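Long-range contacts in VP5 (Halorubrum pleomorphic virus 2, PDB 6QGI), which is an envelope protein of a haloarchaeal pleomorphic virus and probably fuses the viral membrane with that of the host cell: residues S28-E33 with D125-T130; V182-G187 with G204-G209; L328-T333 with D446-T451. All coordinates share one frame; numbering follows the deposited sequence.

Contact 1. Residues S28-E33 with D125-T130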
# COMPACT_ATOMS: atom_id res chain seq x y z
N SER A 28 4.44 14.94 -7.91
CA SER A 28 5.74 14.76 -8.56
C SER A 28 6.84 15.51 -7.79
O SER A 28 6.64 16.66 -7.41
CB SER A 28 5.66 15.23 -10.01
OG SER A 28 6.92 15.48 -10.62
N ASP A 29 7.96 14.82 -7.52
CA ASP A 29 9.11 15.37 -6.80
C ASP A 29 10.40 15.00 -7.55
O ASP A 29 11.29 14.33 -7.01
CB ASP A 29 9.15 14.88 -5.33
CG ASP A 29 10.22 15.50 -4.46
OD1 ASP A 29 10.91 16.45 -4.94
OD2 ASP A 29 10.39 15.05 -3.31
N ALA A 30 10.49 15.46 -8.81
CA ALA A 30 11.66 15.21 -9.65
C ALA A 30 12.84 16.06 -9.19
O ALA A 30 12.62 17.22 -8.82
CB ALA A 30 11.34 15.50 -11.09
N PRO A 31 14.08 15.52 -9.24
CA PRO A 31 15.25 16.30 -8.82
C PRO A 31 15.40 17.61 -9.59
O PRO A 31 15.05 17.65 -10.78
CB PRO A 31 16.43 15.37 -9.11
CG PRO A 31 15.84 14.01 -9.07
CD PRO A 31 14.48 14.14 -9.63
N PRO A 32 15.94 18.66 -8.95
CA PRO A 32 16.11 19.94 -9.62
C PRO A 32 17.29 19.98 -10.59
O PRO A 32 18.17 19.13 -10.54
CB PRO A 32 16.35 20.91 -8.46
CG PRO A 32 17.02 20.08 -7.44
CD PRO A 32 16.37 18.74 -7.53
N GLU A 33 17.32 21.01 -11.43
CA GLU A 33 18.45 21.27 -12.32
C GLU A 33 19.50 22.03 -11.50
O GLU A 33 19.18 22.55 -10.43
CB GLU A 33 17.99 22.06 -13.55
CG GLU A 33 17.22 21.21 -14.55
CD GLU A 33 16.90 21.82 -15.90
OE1 GLU A 33 17.73 22.59 -16.44
OE2 GLU A 33 15.81 21.50 -16.44
N ASP A 125 8.95 12.42 -16.73
CA ASP A 125 9.18 13.39 -17.79
C ASP A 125 10.08 14.53 -17.31
O ASP A 125 11.01 14.90 -18.03
CB ASP A 125 7.85 13.95 -18.33
CG ASP A 125 8.00 14.86 -19.54
OD1 ASP A 125 8.71 14.48 -20.50
OD2 ASP A 125 7.39 15.96 -19.53
N SER A 126 9.85 15.02 -16.07
CA SER A 126 10.67 16.08 -15.47
C SER A 126 12.05 15.53 -15.04
O SER A 126 12.99 16.31 -14.97
CB SER A 126 9.95 16.77 -14.32
OG SER A 126 9.48 15.86 -13.34
N ILE A 127 12.18 14.20 -14.79
CA ILE A 127 13.47 13.56 -14.50
C ILE A 127 14.29 13.59 -15.80
O ILE A 127 15.40 14.13 -15.81
CB ILE A 127 13.35 12.12 -13.93
CG1 ILE A 127 12.89 12.11 -12.46
CG2 ILE A 127 14.67 11.33 -14.09
CD1 ILE A 127 12.12 10.83 -12.03
N LEU A 128 13.70 13.07 -16.90
CA LEU A 128 14.31 13.01 -18.24
C LEU A 128 14.66 14.41 -18.76
O LEU A 128 15.59 14.53 -19.56
CB LEU A 128 13.40 12.27 -19.24
CG LEU A 128 12.98 10.83 -18.91
CD1 LEU A 128 11.81 10.39 -19.75
CD2 LEU A 128 14.11 9.85 -19.06
N SER A 129 13.95 15.47 -18.31
CA SER A 129 14.25 16.86 -18.66
C SER A 129 15.53 17.28 -17.95
O SER A 129 16.48 17.71 -18.60
CB SER A 129 13.09 17.78 -18.30
OG SER A 129 11.93 17.50 -19.06
N THR A 130 15.57 17.09 -16.62
CA THR A 130 16.69 17.40 -15.73
C THR A 130 17.96 16.61 -16.14
O THR A 130 19.06 17.15 -16.05
CB THR A 130 16.31 17.12 -14.27
OG1 THR A 130 15.08 17.76 -13.96
CG2 THR A 130 17.34 17.60 -13.29
O HOH W 1 6.12 16.56 -13.32
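On one flank of the helix Ile127 meets Ala30 and Pro31, Thr130 meets the carbonyl oxygens of Pro31 and Pro32, and Ser126, next to Ile127 and one turn before Thr130, meets the methyl of Ala30. No direct hydrogen bond crosses between 28-33 and 125-130. The Pro31 ring presents its CD edge to the side chain of Ile127, 3.8 Å from CG1, and the two groups lie at a slant to each other. The same Ile127 CG1 is 4.0 Å from Ala30 CB, so one methylene touches both the alanine methyl and the ring. Thr130 holds CG2 anti to its backbone N (chi1 -51° for OG1), which sends the methyl against the loop: CG2 is 3.3 Å from Pro32 O and 3.8 Å from Glu33 CG, whose aliphatic part crosses it at an angle. Its hydroxyl turns back along the helix instead, donating to Ser126 O at 2.7 Å from Thr130 OG1. Thr130 N also donates to that carbonyl; both bonds hold it, but only the OG1 bond helps fix the threonine's rotation about CA-CB. The hydroxyl of Ser126 likewise serves its own helix, bonding to the Glu123 carbonyl; a water hydrogen-bonded to Ser28 OG at 3.0 Å donates a weak bond to Ser126 OG. The backbone amides of Ser28 and Asp29 bond to the carboxylates of Glu119 and Glu123. The loop, which follows strand 11-13, thus lies along helix 91-133 and leads into helix 37-60, whose Gln43 and Thr47 touch Pro31 and whose Leu40 touches Thr130; Tyr222 covers Ile127.

Contact 2. Residues V182-G187 with G204-G209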
# COMPACT_ATOMS: atom_id res chain seq x y z
N VAL A 182 4.68 5.63 -21.05
CA VAL A 182 6.12 5.38 -21.00
C VAL A 182 6.47 4.93 -22.42
O VAL A 182 5.99 3.89 -22.88
CB VAL A 182 6.53 4.37 -19.89
CG1 VAL A 182 8.04 4.19 -19.86
CG2 VAL A 182 6.02 4.82 -18.53
N GLU A 183 7.24 5.75 -23.14
CA GLU A 183 7.63 5.55 -24.54
C GLU A 183 9.03 4.96 -24.69
O GLU A 183 9.97 5.42 -24.04
CB GLU A 183 7.56 6.90 -25.27
CG GLU A 183 7.76 6.86 -26.77
CD GLU A 183 7.62 8.20 -27.47
OE1 GLU A 183 8.16 8.34 -28.59
OE2 GLU A 183 6.95 9.11 -26.92
N VAL A 184 9.15 3.95 -25.57
CA VAL A 184 10.41 3.31 -25.95
C VAL A 184 10.61 3.61 -27.43
O VAL A 184 9.88 3.05 -28.25
CB VAL A 184 10.47 1.78 -25.65
CG1 VAL A 184 11.82 1.18 -26.05
CG2 VAL A 184 10.18 1.49 -24.18
N ASP A 185 11.54 4.53 -27.76
CA ASP A 185 11.82 4.91 -29.14
C ASP A 185 12.56 3.78 -29.86
O ASP A 185 13.57 3.27 -29.35
CB ASP A 185 12.64 6.21 -29.20
CG ASP A 185 12.75 6.85 -30.57
OD1 ASP A 185 13.58 6.39 -31.38
OD2 ASP A 185 12.02 7.83 -30.83
N ARG A 186 12.02 3.35 -31.01
CA ARG A 186 12.59 2.29 -31.86
C ARG A 186 12.79 2.84 -33.29
O ARG A 186 12.78 2.09 -34.27
CB ARG A 186 11.68 1.04 -31.85
CG ARG A 186 11.45 0.44 -30.46
CD ARG A 186 10.83 -0.94 -30.51
NE ARG A 186 11.84 -2.01 -30.50
CZ ARG A 186 12.09 -2.82 -31.53
NH1 ARG A 186 11.40 -2.71 -32.65
NH2 ARG A 186 13.02 -3.76 -31.42
N GLY A 187 12.98 4.16 -33.36
CA GLY A 187 13.12 4.91 -34.61
C GLY A 187 11.78 5.47 -35.02
O GLY A 187 11.18 6.26 -34.27
N GLY A 204 11.59 -6.20 -27.82
CA GLY A 204 11.79 -4.77 -28.01
C GLY A 204 11.42 -3.95 -26.79
O GLY A 204 11.78 -2.77 -26.71
N ASP A 205 10.70 -4.56 -25.84
CA ASP A 205 10.27 -3.92 -24.60
C ASP A 205 11.44 -3.75 -23.64
O ASP A 205 12.38 -4.54 -23.69
CB ASP A 205 9.15 -4.74 -23.94
CG ASP A 205 7.87 -4.79 -24.75
OD1 ASP A 205 7.86 -4.23 -25.86
OD2 ASP A 205 6.90 -5.39 -24.28
N LEU A 206 11.36 -2.74 -22.74
CA LEU A 206 12.37 -2.49 -21.70
C LEU A 206 12.67 -3.80 -20.99
O LEU A 206 11.73 -4.51 -20.63
CB LEU A 206 11.90 -1.42 -20.69
CG LEU A 206 11.76 0.02 -21.17
CD1 LEU A 206 10.99 0.85 -20.17
CD2 LEU A 206 13.12 0.66 -21.44
N LYS A 207 13.96 -4.16 -20.87
CA LYS A 207 14.44 -5.42 -20.30
C LYS A 207 13.61 -5.91 -19.12
O LYS A 207 13.34 -7.11 -19.02
CB LYS A 207 15.91 -5.29 -19.87
CG LYS A 207 16.62 -6.63 -19.72
CD LYS A 207 17.86 -6.53 -18.87
CE LYS A 207 18.35 -7.89 -18.47
NZ LYS A 207 19.50 -7.81 -17.54
N ASN A 208 13.19 -5.00 -18.24
CA ASN A 208 12.45 -5.34 -17.04
C ASN A 208 11.08 -4.69 -16.99
O ASN A 208 10.52 -4.51 -15.91
CB ASN A 208 13.28 -4.95 -15.81
CG ASN A 208 14.68 -5.48 -15.82
OD1 ASN A 208 14.95 -6.62 -16.20
ND2 ASN A 208 15.62 -4.66 -15.40
N GLY A 209 10.53 -4.39 -18.17
CA GLY A 209 9.19 -3.83 -18.34
C GLY A 209 9.11 -2.33 -18.22
O GLY A 209 8.69 -1.64 -19.16
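This is a small, buried, largely apolar contact between the late part of a beta strand and an irregular loop, the loop being packed on the face of a small antiparallel sheet in the N-terminal envelope-protein region. Strand 176-186 pairs with strands 155-159 and 189-193 through its backbone, and the loop 204-209, which comes after strand 189-193, lies over one of its faces. The two backbones are too far apart for sheet pairing, with CA of Val184 and CA of Asp205 7.4 Å apart, and side chains bridge the gap. Alternation along the strand turns Val182, Val184 and Arg186 to the loop and Glu183 to the other face. Val184 does most of the work. Its CG2 branch abuts the branch carbon of Leu206, 3.7 Å from CG, and is equally far, 4.1 Å, from CD1 and CD2 of that leucine. The other branch, CG1, anti to the backbone N, turns to the carbonyl of Gly204. Val182 adds a looser touch, and Ile153 covers both Val184 and Leu206. The loop itself is shaped by a type I beta turn from Leu206 to Gly209, and Leu206 N-H bonds to Tyr193 OH. At the exposed end Arg186, bent at chi3 (92°), brings its guanidinium obliquely against Gly204 CA and makes a salt bridge with Glu189 through NH1. Gly204 has no side chain to get in its way: Arg186 NE lies 3.7 Å from Gly204 CA, with NH2 of the same arginine at 3.8 Å.

Contact 3. Residues L328-T333 with D446-T451; sequences LESGKT and DKLTNT
Loop 328-333, which contains a type II beta turn from Glu329 to Lys332, meets strand 446-450 at a steep angle, its 328-330 part running 110° from the 446-448 part, with Ser330 CA and Lys447 CA 5.5 Å apart. No hydrogen bond spans the two segments, and the touch rests mainly on one pair. Leu448 sets its CD1 methyl against the loop, 3.3 Å from Ser330 N and 3.6 Å from Ser330 CB. Its CG follows, 3.8 Å from the same Ser330 CB, so the leucine lies alongside the serine methylene. The serine hydroxyl, anti to its own backbone N (chi1 -168°), turns toward the strand backbone instead, where Ser330 OG stands 3.7 Å from Lys447 CA. Asp446 and Lys447 point away from the loop; Asp446 bonds to Thr306. Strand 443-450 pairs with strand 301-307 and with the short strand 333-334 that the loop leads into. Gly331 and Lys332 share backbone hydrogen bonds with Ile445 of strand 443-450, while those of Leu328 and Ser330 are with Thr460 and Thr458; Ala303 and Thr460 pack on Leu448.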
# COMPACT_ATOMS: atom_id res chain seq x y z
N LEU A 328 -4.12 -18.32 11.19
CA LEU A 328 -2.76 -18.16 11.69
C LEU A 328 -2.72 -18.68 13.12
O LEU A 328 -3.68 -18.49 13.86
CB LEU A 328 -2.32 -16.69 11.59
CG LEU A 328 -2.49 -16.02 10.22
CD1 LEU A 328 -2.03 -14.60 10.25
CD2 LEU A 328 -1.76 -16.78 9.13
N GLU A 329 -1.64 -19.39 13.48
CA GLU A 329 -1.53 -20.04 14.78
C GLU A 329 -0.31 -19.55 15.59
O GLU A 329 0.72 -19.19 15.01
CB GLU A 329 -1.45 -21.57 14.60
CG GLU A 329 -2.65 -22.16 13.86
CD GLU A 329 -2.49 -23.50 13.17
OE1 GLU A 329 -1.36 -24.04 13.11
OE2 GLU A 329 -3.51 -24.01 12.66
N SER A 330 -0.44 -19.58 16.93
CA SER A 330 0.59 -19.17 17.88
C SER A 330 1.77 -20.15 17.85
O SER A 330 1.57 -21.36 17.80
CB SER A 330 0.01 -19.10 19.29
OG SER A 330 0.90 -18.45 20.19
N GLY A 331 2.99 -19.60 17.83
CA GLY A 331 4.24 -20.34 17.79
C GLY A 331 4.72 -20.75 16.41
O GLY A 331 5.82 -21.29 16.27
N LYS A 332 3.89 -20.49 15.38
CA LYS A 332 4.16 -20.87 14.00
C LYS A 332 4.80 -19.75 13.18
O LYS A 332 4.57 -18.56 13.42
CB LYS A 332 2.87 -21.35 13.31
CG LYS A 332 2.22 -22.59 13.94
CD LYS A 332 3.06 -23.85 13.75
CE LYS A 332 2.41 -25.06 14.38
NZ LYS A 332 3.28 -26.26 14.31
N THR A 333 5.63 -20.15 12.21
CA THR A 333 6.31 -19.26 11.29
C THR A 333 5.55 -19.25 9.96
O THR A 333 5.24 -20.32 9.42
CB THR A 333 7.77 -19.69 11.11
OG1 THR A 333 8.46 -19.62 12.36
CG2 THR A 333 8.48 -18.87 10.07
N ASP A 446 4.85 -15.09 18.16
CA ASP A 446 5.40 -15.50 19.45
C ASP A 446 4.30 -15.73 20.48
O ASP A 446 4.48 -16.56 21.38
CB ASP A 446 6.39 -14.46 19.99
CG ASP A 446 7.71 -14.34 19.24
OD1 ASP A 446 8.00 -15.23 18.40
OD2 ASP A 446 8.45 -13.37 19.50
N LYS A 447 3.17 -15.00 20.34
CA LYS A 447 2.02 -15.07 21.23
C LYS A 447 0.75 -14.54 20.55
O LYS A 447 0.82 -13.65 19.70
CB LYS A 447 2.30 -14.25 22.51
CG LYS A 447 1.56 -14.73 23.75
CD LYS A 447 1.07 -13.56 24.63
CE LYS A 447 2.14 -12.91 25.48
NZ LYS A 447 1.63 -11.68 26.14
N LEU A 448 -0.41 -15.08 20.96
CA LEU A 448 -1.77 -14.68 20.55
C LEU A 448 -2.58 -14.42 21.82
O LEU A 448 -2.57 -15.27 22.72
CB LEU A 448 -2.46 -15.77 19.70
CG LEU A 448 -1.93 -16.02 18.29
CD1 LEU A 448 -2.60 -17.22 17.69
CD2 LEU A 448 -2.24 -14.87 17.39
N THR A 449 -3.25 -13.26 21.91
CA THR A 449 -4.04 -12.90 23.09
C THR A 449 -5.40 -12.33 22.69
O THR A 449 -5.46 -11.39 21.90
CB THR A 449 -3.28 -11.87 23.97
OG1 THR A 449 -2.04 -12.43 24.39
CG2 THR A 449 -4.08 -11.42 25.19
N ASN A 450 -6.48 -12.88 23.28
CA ASN A 450 -7.83 -12.35 23.07
C ASN A 450 -7.93 -11.09 23.92
O ASN A 450 -7.80 -11.16 25.14
CB ASN A 450 -8.89 -13.40 23.44
CG ASN A 450 -10.29 -13.01 23.04
OD1 ASN A 450 -10.89 -12.08 23.60
ND2 ASN A 450 -10.85 -13.72 22.08
N THR A 451 -8.07 -9.92 23.27
CA THR A 451 -8.10 -8.60 23.91
C THR A 451 -9.25 -8.39 24.92
O THR A 451 -9.08 -7.61 25.86
CB THR A 451 -8.14 -7.49 22.85
OG1 THR A 451 -9.15 -7.79 21.88
CG2 THR A 451 -6.80 -7.28 22.17

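Overall arrangement
Contacts 1 and 2 share one side of the chain, their centres 20 Å and nearest atoms about 7 Å apart, both inside the N-terminal envelope-protein region. Contact 3 lies on the opposite side, its centre about 47 Å from either. Helix 91-133 relates the first two: it supplies half of contact 1, and its Trp117 and Val121 touch the strand of contact 2. Contact 2 is the most buried and mostly branched hydrocarbon, with an arginine at its open end. Contacts 1 and 3 are partly buried. A loop lies on a strand in contacts 2 and 3 and on a helix in contact 1, which mixes methyls, proline, hydroxyls and a water; contact 3 rests on one leucine-serine pair.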